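Local coordinates for protein maleylacetate reductase (Agrobacterium tumefaciens, PDB 3HL0) that probably reduces maleylacetate to 3-oxoadipate with a nicotinamide coenzyme, as a member of the iron-containing alcohol dehydrogenase family, at residues L34-D48 and A86-T99. Residues are numbered along the deposited sequence; the frame is centred on the assembly and turned at random.
With NAD (nicotinamide-adenine-dinucleotide), chain D.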
ATOM      1  N   LEU A  34     -31.119  -2.739 -14.900  1.00 15.97           N
ATOM      2  CA  LEU A  34     -30.598  -3.740 -13.966  1.00 14.89           C
ATOM      3  C   LEU A  34     -31.117  -3.505 -12.544  1.00 14.42           C
ATOM      4  O   LEU A  34     -31.749  -2.473 -12.265  1.00 14.47           O
ATOM      5  CB  LEU A  34     -29.047  -3.684 -13.992  1.00 14.19           C
ATOM      6  CG  LEU A  34     -28.458  -3.921 -15.391  1.00 13.93           C
ATOM      7  CD1 LEU A  34     -26.936  -3.778 -15.362  1.00 12.59           C
ATOM      8  CD2 LEU A  34     -28.886  -5.261 -15.993  1.00 13.65           C
ATOM      9  N   SER A  35     -30.860  -4.445 -11.634  1.00 13.33           N
ATOM     10  CA  SER A  35     -31.491  -4.355 -10.316  1.00 13.62           C
ATOM     11  C   SER A  35     -30.722  -4.989  -9.141  1.00 13.55           C
ATOM     12  O   SER A  35     -31.185  -4.941  -8.011  1.00 13.35           O
ATOM     13  CB  SER A  35     -32.943  -4.892 -10.377  1.00 13.31           C
ATOM     14  OG  SER A  35     -32.960  -6.306 -10.518  1.00 15.21           O
ATOM     15  N   ARG A  36     -29.548  -5.566  -9.402  1.00 12.96           N
ATOM     16  CA  ARG A  36     -28.854  -6.367  -8.388  1.00 12.80           C
ATOM     17  C   ARG A  36     -27.334  -6.161  -8.439  1.00 12.36           C
ATOM     18  O   ARG A  36     -26.592  -6.910  -9.085  1.00 12.78           O
ATOM     19  CB  ARG A  36     -29.216  -7.859  -8.522  1.00 12.72           C
ATOM     20  CG  ARG A  36     -30.707  -8.209  -8.224  1.00 17.40           C
ATOM     21  CD  ARG A  36     -31.077  -8.026  -6.734  1.00 23.07           C
ATOM     22  NE  ARG A  36     -30.703  -9.190  -5.917  1.00 28.21           N
ATOM     23  CZ  ARG A  36     -30.495  -9.166  -4.598  1.00 30.09           C
ATOM     24  NH1 ARG A  36     -30.617  -8.038  -3.897  1.00 31.41           N
ATOM     25  NH2 ARG A  36     -30.146 -10.282  -3.972  1.00 30.59           N
ATOM     26  N   ALA A  37     -26.864  -5.122  -7.764  1.00 11.10           N
ATOM     27  CA  ALA A  37     -25.441  -4.766  -7.838  1.00 10.86           C
ATOM     28  C   ALA A  37     -24.582  -5.473  -6.816  1.00 10.96           C
ATOM     29  O   ALA A  37     -24.939  -5.554  -5.653  1.00 10.55           O
ATOM     30  CB  ALA A  37     -25.260  -3.257  -7.662  1.00 11.69           C
ATOM     31  N   LEU A  38     -23.419  -5.964  -7.235  1.00  9.78           N
ATOM     32  CA  LEU A  38     -22.411  -6.392  -6.269  1.00  9.70           C
ATOM     33  C   LEU A  38     -21.420  -5.231  -6.091  1.00  8.90           C
ATOM     34  O   LEU A  38     -20.751  -4.828  -7.055  1.00  8.89           O
ATOM     35  CB  LEU A  38     -21.702  -7.671  -6.747  1.00  8.61           C
ATOM     36  CG  LEU A  38     -20.561  -8.213  -5.868  1.00  9.55           C
ATOM     37  CD1 LEU A  38     -21.107  -8.884  -4.575  1.00 11.38           C
ATOM     38  CD2 LEU A  38     -19.701  -9.200  -6.657  1.00  9.31           C
ATOM     39  N   VAL A  39     -21.366  -4.665  -4.881  1.00  8.71           N
ATOM     40  CA  VAL A  39     -20.481  -3.513  -4.641  1.00  8.67           C
ATOM     41  C   VAL A  39     -19.074  -4.034  -4.316  1.00  8.88           C
ATOM     42  O   VAL A  39     -18.927  -4.951  -3.493  1.00  9.89           O
ATOM     43  CB  VAL A  39     -21.016  -2.627  -3.472  1.00  8.97           C
ATOM     44  CG1 VAL A  39     -20.120  -1.364  -3.304  1.00 10.90           C
ATOM     45  CG2 VAL A  39     -22.448  -2.204  -3.724  1.00  9.91           C
ATOM     46  N   LEU A  40     -18.047  -3.460  -4.940  1.00  8.99           N
ATOM     47  CA  LEU A  40     -16.685  -3.943  -4.788  1.00  8.02           C
ATOM     48  C   LEU A  40     -15.796  -2.896  -4.101  1.00  9.92           C
ATOM     49  O   LEU A  40     -15.938  -1.694  -4.337  1.00 10.42           O
ATOM     50  CB  LEU A  40     -16.086  -4.206  -6.188  1.00  8.83           C
ATOM     51  CG  LEU A  40     -16.865  -5.136  -7.104  1.00  8.11           C
ATOM     52  CD1 LEU A  40     -16.096  -5.154  -8.426  1.00  7.79           C
ATOM     53  CD2 LEU A  40     -17.000  -6.537  -6.500  1.00  8.73           C
ATOM     54  N   SER A  41     -14.863  -3.361  -3.275  1.00  9.60           N
ATOM     55  CA  SER A  41     -13.822  -2.489  -2.692  1.00 10.90           C
ATOM     56  C   SER A  41     -12.625  -3.294  -2.232  1.00 10.97           C
ATOM     57  O   SER A  41     -12.657  -4.524  -2.225  1.00 11.23           O
ATOM     58  CB  SER A  41     -14.350  -1.703  -1.475  1.00 11.04           C
ATOM     59  OG  SER A  41     -14.500  -2.554  -0.360  1.00 13.44           O
ATOM     60  N   THR A  42     -11.568  -2.582  -1.876  1.00 12.02           N
ATOM     61  CA  THR A  42     -10.473  -3.130  -1.096  1.00 13.89           C
ATOM     62  C   THR A  42     -10.857  -3.160   0.397  1.00 15.19           C
ATOM     63  O   THR A  42     -11.896  -2.598   0.818  1.00 15.00           O
ATOM     64  CB  THR A  42      -9.227  -2.235  -1.218  1.00 13.95           C
ATOM     65  OG1 THR A  42      -9.565  -0.949  -0.682  1.00 15.55           O
ATOM     66  CG2 THR A  42      -8.727  -2.131  -2.632  1.00 12.85           C
ATOM     67  N   PRO A  43     -10.026  -3.808   1.231  1.00 16.29           N
ATOM     68  CA  PRO A  43     -10.288  -3.680   2.686  1.00 17.78           C
ATOM     69  C   PRO A  43     -10.194  -2.236   3.205  1.00 18.89           C
ATOM     70  O   PRO A  43     -10.872  -1.869   4.174  1.00 20.42           O
ATOM     71  CB  PRO A  43      -9.181  -4.542   3.301  1.00 16.91           C
ATOM     72  CG  PRO A  43      -8.882  -5.580   2.257  1.00 16.28           C
ATOM     73  CD  PRO A  43      -9.059  -4.887   0.924  1.00 16.15           C
ATOM     74  N   GLN A  44      -9.373  -1.413   2.558  1.00 20.46           N
ATOM     75  CA  GLN A  44      -9.147  -0.039   3.005  1.00 20.57           C
ATOM     76  C   GLN A  44     -10.320   0.891   2.710  1.00 20.17           C
ATOM     77  O   GLN A  44     -10.349   2.046   3.184  1.00 20.42           O
ATOM     78  CB  GLN A  44      -7.840   0.505   2.401  1.00 21.60           C
ATOM     79  CG  GLN A  44      -6.565  -0.166   2.978  1.00 25.49           C
ATOM     80  CD  GLN A  44      -6.301  -1.566   2.414  1.00 30.37           C
ATOM     81  OE1 GLN A  44      -6.016  -2.491   3.170  1.00 32.38           O
ATOM     82  NE2 GLN A  44      -6.408  -1.725   1.083  1.00 30.12           N
ATOM     83  N   GLN A  45     -11.281   0.409   1.917  1.00 17.86           N
ATOM     84  CA  GLN A  45     -12.476   1.191   1.612  1.00 17.75           C
ATOM     85  C   GLN A  45     -13.774   0.386   1.881  1.00 17.57           C
ATOM     86  O   GLN A  45     -14.848   0.739   1.377  1.00 17.89           O
ATOM     87  CB  GLN A  45     -12.420   1.705   0.181  1.00 17.35           C
ATOM     88  CG  GLN A  45     -11.423   2.852  -0.005  1.00 16.37           C
ATOM     89  CD  GLN A  45     -11.265   3.243  -1.476  1.00 15.28           C
ATOM     90  OE1 GLN A  45     -10.544   2.569  -2.230  1.00 16.81           O
ATOM     91  NE2 GLN A  45     -11.950   4.321  -1.891  1.00 14.95           N
ATOM     92  N   LYS A  46     -13.679  -0.623   2.736  1.00 18.53           N
ATOM     93  CA  LYS A  46     -14.785  -1.544   3.016  1.00 17.43           C
ATOM     94  C   LYS A  46     -15.986  -0.840   3.673  1.00 19.40           C
ATOM     95  O   LYS A  46     -17.157  -1.147   3.373  1.00 17.73           O
ATOM     96  CB  LYS A  46     -14.275  -2.659   3.911  1.00 19.52           C
ATOM     97  CG  LYS A  46     -15.347  -3.528   4.540  1.00 20.94           C
ATOM     98  CD  LYS A  46     -14.682  -4.480   5.530  1.00 26.01           C
ATOM     99  CE  LYS A  46     -15.561  -5.681   5.843  1.00 30.08           C
ATOM    100  NZ  LYS A  46     -16.484  -5.467   7.011  1.00 33.28           N
ATOM    101  N   GLY A  47     -15.680   0.082   4.590  1.00 19.48           N
ATOM    102  CA  GLY A  47     -16.729   0.842   5.277  1.00 20.78           C
ATOM    103  C   GLY A  47     -17.576   1.600   4.271  1.00 20.22           C
ATOM    104  O   GLY A  47     -18.814   1.564   4.334  1.00 20.98           O
ATOM    105  N   ASP A  48     -16.918   2.276   3.333  1.00 20.64           N
ATOM    106  CA  ASP A  48     -17.632   3.063   2.316  1.00 20.43           C
ATOM    107  C   ASP A  48     -18.483   2.178   1.375  1.00 19.22           C
ATOM    108  O   ASP A  48     -19.619   2.535   1.025  1.00 18.25           O
ATOM    109  CB  ASP A  48     -16.660   3.944   1.549  1.00 22.12           C
ATOM    110  CG  ASP A  48     -16.020   5.024   2.441  1.00 26.01           C
ATOM    111  OD1 ASP A  48     -16.522   5.275   3.570  1.00 28.75           O
ATOM    112  OD2 ASP A  48     -15.010   5.623   2.017  1.00 30.88           O
ATOM    113  N   ALA A  86     -24.780 -14.122  -5.288  1.00 10.15           N
ATOM    114  CA  ALA A  86     -25.636 -12.961  -5.025  1.00 10.94           C
ATOM    115  C   ALA A  86     -26.734 -12.723  -6.066  1.00 11.09           C
ATOM    116  O   ALA A  86     -27.639 -11.905  -5.845  1.00 12.20           O
ATOM    117  CB  ALA A  86     -24.760 -11.702  -4.904  1.00 11.14           C
ATOM    118  N   GLY A  87     -26.652 -13.406  -7.211  1.00 10.49           N
ATOM    119  CA  GLY A  87     -27.572 -13.156  -8.320  1.00 10.45           C
ATOM    120  C   GLY A  87     -27.430 -11.752  -8.873  1.00 11.16           C
ATOM    121  O   GLY A  87     -28.390 -11.176  -9.385  1.00 11.53           O
ATOM    122  N   ALA A  88     -26.205 -11.219  -8.802  1.00 11.20           N
ATOM    123  CA  ALA A  88     -25.926  -9.898  -9.295  1.00 10.69           C
ATOM    124  C   ALA A  88     -26.054  -9.800 -10.809  1.00 11.31           C
ATOM    125  O   ALA A  88     -25.853 -10.786 -11.545  1.00 11.87           O
ATOM    126  CB  ALA A  88     -24.519  -9.450  -8.839  1.00 11.54           C
ATOM    127  N   ASP A  89     -26.385  -8.607 -11.295  1.00 11.28           N
ATOM    128  CA  ASP A  89     -26.407  -8.359 -12.746  1.00 11.65           C
ATOM    129  C   ASP A  89     -25.475  -7.219 -13.127  1.00 11.33           C
ATOM    130  O   ASP A  89     -25.340  -6.852 -14.309  1.00 11.89           O
ATOM    131  CB  ASP A  89     -27.856  -8.150 -13.276  1.00 11.55           C
ATOM    132  CG  ASP A  89     -28.600  -7.029 -12.569  1.00 15.08           C
ATOM    133  OD1 ASP A  89     -27.985  -6.283 -11.767  1.00 14.51           O
ATOM    134  OD2 ASP A  89     -29.834  -6.896 -12.795  1.00 17.54           O
ATOM    135  N   CYS A  90     -24.763  -6.674 -12.132  1.00 11.60           N
ATOM    136  CA  CYS A  90     -23.731  -5.679 -12.393  1.00 10.48           C
ATOM    137  C   CYS A  90     -22.789  -5.568 -11.195  1.00  9.45           C
ATOM    138  O   CYS A  90     -23.067  -6.105 -10.127  1.00  9.74           O
ATOM    139  CB  CYS A  90     -24.356  -4.304 -12.693  1.00 11.08           C
ATOM    140  SG  CYS A  90     -25.472  -3.645 -11.426  1.00 14.35           S
ATOM    141  N   VAL A  91     -21.675  -4.873 -11.398  1.00  9.12           N
ATOM    142  CA  VAL A  91     -20.761  -4.564 -10.308  1.00  9.63           C
ATOM    143  C   VAL A  91     -20.688  -3.069 -10.159  1.00  9.79           C
ATOM    144  O   VAL A  91     -20.806  -2.342 -11.146  1.00 10.84           O
ATOM    145  CB  VAL A  91     -19.335  -5.159 -10.501  1.00  9.27           C
ATOM    146  CG1 VAL A  91     -19.365  -6.715 -10.405  1.00  9.61           C
ATOM    147  CG2 VAL A  91     -18.667  -4.684 -11.822  1.00  9.81           C
ATOM    148  N   VAL A  92     -20.547  -2.618  -8.917  1.00  8.88           N
ATOM    149  CA  VAL A  92     -20.338  -1.203  -8.636  1.00  9.43           C
ATOM    150  C   VAL A  92     -18.962  -1.165  -7.978  1.00  9.51           C
ATOM    151  O   VAL A  92     -18.798  -1.631  -6.877  1.00  9.54           O
ATOM    152  CB  VAL A  92     -21.426  -0.632  -7.707  1.00  9.12           C
ATOM    153  CG1 VAL A  92     -21.047   0.784  -7.306  1.00  9.69           C
ATOM    154  CG2 VAL A  92     -22.833  -0.624  -8.410  1.00 11.30           C
ATOM    155  N   SER A  93     -17.987  -0.616  -8.692  1.00  9.07           N
ATOM    156  CA  SER A  93     -16.604  -0.659  -8.230  1.00 10.33           C
ATOM    157  C   SER A  93     -16.289   0.646  -7.551  1.00 10.87           C
ATOM    158  O   SER A  93     -16.178   1.660  -8.220  1.00 11.76           O
ATOM    159  CB  SER A  93     -15.669  -0.831  -9.418  1.00 11.88           C
ATOM    160  OG  SER A  93     -16.029  -2.029 -10.111  1.00 13.30           O
ATOM    161  N   LEU A  94     -16.129   0.632  -6.230  1.00 10.34           N
ATOM    162  CA  LEU A  94     -15.904   1.877  -5.469  1.00 10.91           C
ATOM    163  C   LEU A  94     -14.455   1.886  -4.987  1.00 10.82           C
ATOM    164  O   LEU A  94     -14.089   1.106  -4.078  1.00 11.51           O
ATOM    165  CB  LEU A  94     -16.869   1.911  -4.285  1.00 11.06           C
ATOM    166  CG  LEU A  94     -16.667   3.091  -3.331  1.00 12.76           C
ATOM    167  CD1 LEU A  94     -17.000   4.406  -3.976  1.00 16.31           C
ATOM    168  CD2 LEU A  94     -17.563   2.842  -2.108  1.00 16.78           C
ATOM    169  N   GLY A  95     -13.589   2.681  -5.612  1.00 11.20           N
ATOM    170  CA  GLY A  95     -12.158   2.647  -5.220  1.00 11.15           C
ATOM    171  C   GLY A  95     -11.261   3.111  -6.333  1.00 11.08           C
ATOM    172  O   GLY A  95     -11.744   3.739  -7.292  1.00  9.90           O
ATOM    173  N   GLY A  96      -9.967   2.807  -6.202  1.00 10.98           N
ATOM    174  CA  GLY A  96      -8.985   3.193  -7.194  1.00 11.91           C
ATOM    175  C   GLY A  96      -8.796   2.102  -8.257  1.00 11.34           C
ATOM    176  O   GLY A  96      -9.679   1.244  -8.440  1.00 11.81           O
ATOM    177  N   GLY A  97      -7.689   2.186  -8.977  1.00 10.88           N
ATOM    178  CA  GLY A  97      -7.358   1.290 -10.068  1.00 10.58           C
ATOM    179  C   GLY A  97      -7.430  -0.169  -9.651  1.00 11.20           C
ATOM    180  O   GLY A  97      -7.839  -0.988 -10.441  1.00 10.99           O
ATOM    181  N   SER A  98      -7.036  -0.508  -8.424  1.00  9.93           N
ATOM    182  CA  SER A  98      -7.134  -1.934  -8.050  1.00 11.85           C
ATOM    183  C   SER A  98      -8.575  -2.429  -7.953  1.00 11.01           C
ATOM    184  O   SER A  98      -8.877  -3.589  -8.301  1.00 11.44           O
ATOM    185  CB  SER A  98      -6.371  -2.205  -6.748  1.00 11.38           C
ATOM    186  OG  SER A  98      -4.994  -1.887  -6.930  1.00 15.77           O
ATOM    187  N   THR A  99      -9.490  -1.581  -7.509  1.00  9.64           N
ATOM    188  CA  THR A  99     -10.894  -1.966  -7.404  1.00  9.34           C
ATOM    189  C   THR A  99     -11.547  -1.973  -8.795  1.00  8.83           C
ATOM    190  O   THR A  99     -12.306  -2.909  -9.133  1.00  9.22           O
ATOM    191  CB  THR A  99     -11.617  -1.024  -6.446  1.00 10.45           C
ATOM    192  OG1 THR A  99     -10.890  -1.097  -5.222  1.00 10.60           O
ATOM    193  CG2 THR A  99     -13.069  -1.508  -6.183  1.00 10.73           C
TER
HETATM  194  PA  NAD D 402      -5.064   1.437  -5.657  1.00 18.28           P
HETATM  195  O1A NAD D 402      -6.382   1.223  -6.318  1.00 16.69           O
HETATM  196  O2A NAD D 402      -4.120   0.297  -5.601  1.00 20.49           O
HETATM  197  O5B NAD D 402      -5.318   2.142  -4.250  1.00 19.35           O
HETATM  198  C5B NAD D 402      -4.243   2.195  -3.306  1.00 21.86           C
HETATM  199  C4B NAD D 402      -4.859   2.255  -1.916  1.00 20.35           C
HETATM  200  O4B NAD D 402      -5.516   3.512  -1.757  1.00 22.16           O
HETATM  201  C3B NAD D 402      -5.903   1.144  -1.698  1.00 21.82           C
HETATM  202  O3B NAD D 402      -5.769   0.531  -0.403  1.00 26.20           O
HETATM  203  C2B NAD D 402      -7.201   1.911  -1.810  1.00 21.87           C
HETATM  204  O2B NAD D 402      -8.259   1.329  -1.078  1.00 19.52           O
HETATM  205  C1B NAD D 402      -6.829   3.296  -1.260  1.00 18.62           C
HETATM  206  N9A NAD D 402      -7.716   4.379  -1.749  1.00 18.30           N
HETATM  207  C8A NAD D 402      -8.053   4.652  -3.061  1.00 19.30           C
HETATM  208  N7A NAD D 402      -8.876   5.726  -3.086  1.00 17.61           N
HETATM  209  C5A NAD D 402      -9.094   6.150  -1.803  1.00 18.67           C
HETATM  210  C6A NAD D 402      -9.856   7.188  -1.268  1.00 20.87           C
HETATM  211  N6A NAD D 402     -10.354   8.219  -1.998  1.00 17.06           N
HETATM  212  N1A NAD D 402      -9.849   7.309   0.123  1.00 19.59           N
HETATM  213  C2A NAD D 402      -9.104   6.461   0.913  1.00 21.13           C
HETATM  214  N3A NAD D 402      -8.345   5.446   0.391  1.00 20.06           N
HETATM  215  C4A NAD D 402      -8.351   5.301  -0.967  1.00 18.54           C
HETATM  216  O3  NAD D 402      -4.205   2.592  -6.430  1.00 15.23           O
HETATM  217  PN  NAD D 402      -4.315   3.159  -7.947  1.00 15.51           P
HETATM  218  O1N NAD D 402      -3.019   3.865  -8.171  1.00 15.41           O
HETATM  219  O2N NAD D 402      -5.580   3.888  -8.008  1.00 14.13           O
HETATM  220  O5D NAD D 402      -4.361   1.874  -8.898  1.00 15.61           O
HETATM  221  C5D NAD D 402      -3.193   1.122  -9.215  1.00 18.01           C
HETATM  222  C4D NAD D 402      -3.657  -0.133  -9.955  1.00 18.92           C
HETATM  223  O4D NAD D 402      -4.453   0.273 -11.059  1.00 17.82           O
HETATM  224  C3D NAD D 402      -2.457  -0.870 -10.536  1.00 19.47           C
HETATM  225  O3D NAD D 402      -2.764  -2.273 -10.530  1.00 19.40           O
HETATM  226  C2D NAD D 402      -2.389  -0.337 -11.948  1.00 20.29           C
HETATM  227  O2D NAD D 402      -1.711  -1.190 -12.872  1.00 20.37           O
HETATM  228  C1D NAD D 402      -3.863  -0.181 -12.271  1.00 18.47           C
HETATM  229  N1N NAD D 402      -4.130   0.777 -13.335  1.00 19.70           N
HETATM  230  C2N NAD D 402      -4.762   0.297 -14.443  1.00 18.89           C
HETATM  231  C3N NAD D 402      -5.038   1.162 -15.481  1.00 19.64           C
HETATM  232  C7N NAD D 402      -5.755   0.541 -16.609  1.00 20.23           C
HETATM  233  O7N NAD D 402      -6.101   1.403 -17.579  1.00 17.11           O
HETATM  234  N7N NAD D 402      -6.022  -0.787 -16.645  1.00 18.78           N
HETATM  235  C4N NAD D 402      -4.729   2.566 -15.423  1.00 19.06           C
HETATM  236  C5N NAD D 402      -4.078   3.033 -14.280  1.00 19.02           C
HETATM  237  C6N NAD D 402      -3.779   2.126 -13.247  1.00 18.67           C
HETATM  238  O   HOH W   1     -11.857   0.181  -2.948  1.00 11.55           O
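Leu38 and Leu40 join Cys90, Val92 and Leu94 through a parallel ladder, in which Leu38 N meets Cys90 O at 2.9 Å and Leu40 N meets Val92 O at 2.8 Å; Leu38 O and Leu40 O accept from Val92 N and Leu94 N. At the N-terminal end of the ladder the Asp89 carboxylate adds to the backbone bond from Asp89 N to Arg36 O. Asp89 OD2 receives Ser35 N on its syn lone pair at 2.9 Å, while Arg36 N reaches Asp89 OD1 at 2.9 Å from 34° out of the carboxylate plane. Asp89 CG sits between its own N and carbonyl carbon (chi1 56°), which turns the carboxylate to these amides. Ala37 CB rests on Val92 CG2 on one face of the sheet; on the other, Leu40 CD1 packs against Val91 CB, with Tyr83 of helix 73-85 covering Leu38 and Val91.

Beyond the ladder the two segments diverge into the NAD site of a Rossmann-like domain, bridged by a water. It donates to Gln45 OE1 and Leu94 O, and accepts from Thr42 N and Thr99 OG1. Gln45 OE1 also accepts from ribose O2B, itself bonded by Thr42 OG1, and Thr119 holds Gln45 NE2. Gly97 N and Ser98 N, starting helix 97-110, each donate to a different NAD phosphate. The example illustrates how diverging parallel strands build a dinucleotide site: four bonds satisfy the water, coupling ribose recognition to the strand ends, and the helix dipole probably helps stabilise the pyrophosphate charge.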